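Local coordinates for protein dihydropteroate synthase (Stenotrophomonas maltophilia, PDB 7L6P) that probably catalyses the condensation of para-aminobenzoate with 6-hydroxymethyl-7,8-dihydropterin diphosphate to give 7,8-dihydropteroate, a step of folate biosynthesis, at residues M161-V170 against G202-N210. Residues are numbered along the deposited sequence; the frame is centred on the assembly and turned at random.
Sequences MQADPHYDDV and GFGKTTAHN
The phenol OH of Y167 donates to the carbonyl O of G204, 2.7 Å away. The donor stands above the carbonyl plane, 39° out of it. P165 packs on the same peptide, its CB near G204 O and its CG 3.6 Å from K205 N. The Y167 ring makes a T-shaped stack with H209. Its CG sits anti to the carbonyl carbon (chi1 -62°), which lays the ring beside H209 with its OH at G204. The planes meet at 86°. CD2 of Y167 lies over the centre of the imidazole, 3.5 Å from H209 CE1. V170 CG2 covers a face of the Y167 ring.

T206 N grips ring atom ND1 of H209 over 3.0 Å. H209 N bonds back to T206 OG1, closing a capping box. A water 3.0 Å from H209 NE2 ties the ring to Y167 N. K205 CG lies 3.6 Å from Y167 OH, while its NZ hydrogen-bonds to F203 O, L199 O, G200 O and H153 ND1. M161 SD meets the F203 ring edge, 3.9 Å from CD1, in a Met-aromatic contact. The F203 side chain comes about 4 Å from the imidazole bound in the active site, so this end borders it.

In the TIM barrel, 161-170 runs from the hairpin after strand 149-152 to the start of helix 170-188. It packs on the loop after strand 195-198 and the first turn of helix 207-215.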
loop_
_atom_site.group_PDB
_atom_site.type_symbol
_atom_site.label_atom_id
_atom_site.label_comp_id
_atom_site.label_asym_id
_atom_site.label_seq_id
_atom_site.Cartn_x
_atom_site.Cartn_y
_atom_site.Cartn_z
ATOM N N MET A 161 -17.350 -24.253 -2.038
ATOM C CA MET A 161 -15.982 -23.947 -2.404
ATOM C C MET A 161 -15.088 -25.149 -2.125
ATOM O O MET A 161 -15.364 -25.975 -1.250
ATOM C CB MET A 161 -15.498 -22.717 -1.633
ATOM C CG MET A 161 -14.925 -21.583 -2.493
ATOM S SD MET A 161 -15.946 -21.095 -3.922
ATOM C CE MET A 161 -17.518 -20.692 -3.140
ATOM N N GLN A 162 -14.037 -25.262 -2.924
ATOM C CA GLN A 162 -13.130 -26.399 -2.853
ATOM C C GLN A 162 -12.264 -26.370 -1.604
ATOM O O GLN A 162 -11.647 -25.348 -1.291
ATOM C CB GLN A 162 -12.244 -26.415 -4.080
ATOM C CG GLN A 162 -12.973 -26.752 -5.317
ATOM C CD GLN A 162 -12.048 -27.418 -6.278
ATOM O OE1 GLN A 162 -10.933 -26.942 -6.487
ATOM N NE2 GLN A 162 -12.473 -28.550 -6.839
ATOM N N ALA A 163 -12.195 -27.504 -0.908
ATOM C CA ALA A 163 -11.368 -27.584 0.293
ATOM C C ALA A 163 -9.882 -27.609 -0.058
ATOM O O ALA A 163 -9.079 -26.895 0.557
ATOM C CB ALA A 163 -11.754 -28.815 1.118
ATOM N N ASP A 164 -9.492 -28.453 -1.021
ATOM C CA ASP A 164 -8.113 -28.528 -1.507
ATOM C C ASP A 164 -8.033 -28.127 -2.972
ATOM O O ASP A 164 -8.025 -28.987 -3.864
ATOM C CB ASP A 164 -7.520 -29.918 -1.291
ATOM C CG ASP A 164 -6.984 -30.094 0.111
ATOM O OD1 ASP A 164 -6.261 -29.181 0.579
ATOM O OD2 ASP A 164 -7.277 -31.129 0.750
ATOM N N PRO A 165 -7.916 -26.839 -3.264
ATOM C CA PRO A 165 -7.800 -26.416 -4.660
ATOM C C PRO A 165 -6.467 -26.859 -5.242
ATOM O O PRO A 165 -5.443 -26.857 -4.559
ATOM C CB PRO A 165 -7.889 -24.889 -4.570
ATOM C CG PRO A 165 -8.481 -24.609 -3.189
ATOM C CD PRO A 165 -7.973 -25.702 -2.332
ATOM N N HIS A 166 -6.483 -27.231 -6.515
ATOM C CA HIS A 166 -5.284 -27.713 -7.187
ATOM C C HIS A 166 -5.239 -27.192 -8.621
ATOM O O HIS A 166 -6.269 -27.046 -9.283
ATOM C CB HIS A 166 -5.197 -29.247 -7.196
ATOM C CG HIS A 166 -4.257 -29.777 -8.237
ATOM N ND1 HIS A 166 -2.883 -29.721 -8.103
ATOM C CD2 HIS A 166 -4.493 -30.324 -9.457
ATOM C CE1 HIS A 166 -2.317 -30.235 -9.185
ATOM N NE2 HIS A 166 -3.271 -30.608 -10.021
ATOM N N TYR A 167 -4.026 -26.902 -9.084
ATOM C CA TYR A 167 -3.794 -26.447 -10.448
ATOM C C TYR A 167 -2.446 -26.973 -10.903
ATOM O O TYR A 167 -1.452 -26.799 -10.200
ATOM C CB TYR A 167 -3.782 -24.924 -10.539
ATOM C CG TYR A 167 -5.063 -24.235 -10.154
ATOM C CD1 TYR A 167 -6.059 -24.010 -11.093
ATOM C CD2 TYR A 167 -5.260 -23.763 -8.862
ATOM C CE1 TYR A 167 -7.221 -23.351 -10.755
ATOM C CE2 TYR A 167 -6.427 -23.125 -8.510
ATOM C CZ TYR A 167 -7.407 -22.925 -9.462
ATOM O OH TYR A 167 -8.574 -22.266 -9.130
ATOM N N ASP A 168 -2.398 -27.581 -12.081
ATOM C CA ASP A 168 -1.101 -27.830 -12.693
ATOM C C ASP A 168 -0.421 -26.507 -13.011
ATOM O O ASP A 168 0.783 -26.340 -12.795
ATOM C CB ASP A 168 -1.260 -28.652 -13.967
ATOM C CG ASP A 168 -1.813 -30.030 -13.707
ATOM O OD1 ASP A 168 -1.494 -30.617 -12.637
ATOM O OD2 ASP A 168 -2.570 -30.528 -14.586
ATOM N N ASP A 169 -1.177 -25.565 -13.566
ATOM C CA ASP A 169 -0.646 -24.258 -13.937
ATOM C C ASP A 169 -1.785 -23.269 -13.745
ATOM O O ASP A 169 -2.659 -23.172 -14.618
ATOM C CB ASP A 169 -0.166 -24.290 -15.380
ATOM C CG ASP A 169 0.495 -23.019 -15.801
ATOM O OD1 ASP A 169 0.015 -21.923 -15.440
ATOM O OD2 ASP A 169 1.512 -23.127 -16.521
ATOM N N VAL A 170 -1.775 -22.550 -12.618
ATOM C CA VAL A 170 -2.940 -21.746 -12.264
ATOM C C VAL A 170 -3.138 -20.618 -13.264
ATOM O O VAL A 170 -4.278 -20.279 -13.608
ATOM C CB VAL A 170 -2.846 -21.228 -10.814
ATOM C CG1 VAL A 170 -1.624 -20.332 -10.611
ATOM C CG2 VAL A 170 -4.130 -20.500 -10.419
ATOM N N GLY A 202 -8.895 -16.010 -4.172
ATOM C CA GLY A 202 -9.508 -16.686 -3.042
ATOM C C GLY A 202 -10.524 -17.764 -3.387
ATOM O O GLY A 202 -10.792 -18.633 -2.552
ATOM N N PHE A 203 -11.074 -17.760 -4.599
ATOM C CA PHE A 203 -12.175 -18.653 -4.966
ATOM C C PHE A 203 -11.607 -19.915 -5.613
ATOM O O PHE A 203 -11.304 -19.934 -6.810
ATOM C CB PHE A 203 -13.143 -17.942 -5.901
ATOM C CG PHE A 203 -13.996 -16.905 -5.225
ATOM C CD1 PHE A 203 -15.144 -17.281 -4.531
ATOM C CD2 PHE A 203 -13.662 -15.547 -5.302
ATOM C CE1 PHE A 203 -15.957 -16.335 -3.933
ATOM C CE2 PHE A 203 -14.476 -14.595 -4.714
ATOM C CZ PHE A 203 -15.622 -14.994 -4.010
ATOM N N GLY A 204 -11.475 -20.970 -4.823
ATOM C CA GLY A 204 -10.837 -22.184 -5.279
ATOM C C GLY A 204 -9.353 -21.983 -5.466
ATOM O O GLY A 204 -8.778 -22.526 -6.417
ATOM N N LYS A 205 -8.706 -21.249 -4.550
ATOM C CA LYS A 205 -7.288 -20.940 -4.680
ATOM C C LYS A 205 -6.613 -20.895 -3.321
ATOM O O LYS A 205 -7.131 -20.291 -2.378
ATOM C CB LYS A 205 -7.089 -19.598 -5.394
ATOM C CG LYS A 205 -7.357 -19.668 -6.884
ATOM C CD LYS A 205 -7.991 -18.382 -7.384
ATOM C CE LYS A 205 -8.579 -18.568 -8.775
ATOM N NZ LYS A 205 -10.026 -18.218 -8.810
ATOM N N THR A 206 -5.438 -21.510 -3.234
ATOM C CA THR A 206 -4.604 -21.323 -2.061
ATOM C C THR A 206 -4.004 -19.919 -2.050
ATOM O O THR A 206 -4.082 -19.159 -3.031
ATOM C CB THR A 206 -3.462 -22.338 -2.034
ATOM O OG1 THR A 206 -2.578 -22.082 -3.143
ATOM C CG2 THR A 206 -3.960 -23.755 -2.043
ATOM N N THR A 207 -3.376 -19.566 -0.922
ATOM C CA THR A 207 -2.646 -18.302 -0.899
ATOM C C THR A 207 -1.561 -18.290 -1.971
ATOM O O THR A 207 -1.350 -17.270 -2.636
ATOM C CB THR A 207 -2.043 -18.047 0.480
ATOM O OG1 THR A 207 -3.091 -17.923 1.441
ATOM C CG2 THR A 207 -1.190 -16.774 0.474
ATOM N N ALA A 208 -0.900 -19.429 -2.187
ATOM C CA ALA A 208 0.136 -19.521 -3.215
ATOM C C ALA A 208 -0.447 -19.273 -4.599
ATOM O O ALA A 208 0.138 -18.544 -5.405
ATOM C CB ALA A 208 0.824 -20.890 -3.159
ATOM N N HIS A 209 -1.596 -19.891 -4.900
ATOM C CA HIS A 209 -2.255 -19.646 -6.178
ATOM C C HIS A 209 -2.568 -18.168 -6.335
ATOM O O HIS A 209 -2.384 -17.601 -7.424
ATOM C CB HIS A 209 -3.538 -20.472 -6.299
ATOM C CG HIS A 209 -3.317 -21.951 -6.213
ATOM N ND1 HIS A 209 -4.232 -22.807 -5.636
ATOM C CD2 HIS A 209 -2.281 -22.724 -6.614
ATOM C CE1 HIS A 209 -3.777 -24.047 -5.701
ATOM N NE2 HIS A 209 -2.592 -24.024 -6.288
ATOM N N ASN A 210 -3.057 -17.529 -5.261
ATOM C CA ASN A 210 -3.420 -16.116 -5.335
ATOM C C ASN A 210 -2.206 -15.249 -5.646
ATOM O O ASN A 210 -2.292 -14.317 -6.454
ATOM C CB ASN A 210 -4.068 -15.648 -4.031
ATOM C CG ASN A 210 -5.507 -16.076 -3.920
ATOM O OD1 ASN A 210 -6.216 -16.228 -4.924
ATOM N ND2 ASN A 210 -5.970 -16.232 -2.689
HETATM O O HOH W 1 -1.670 -26.799 -6.812
#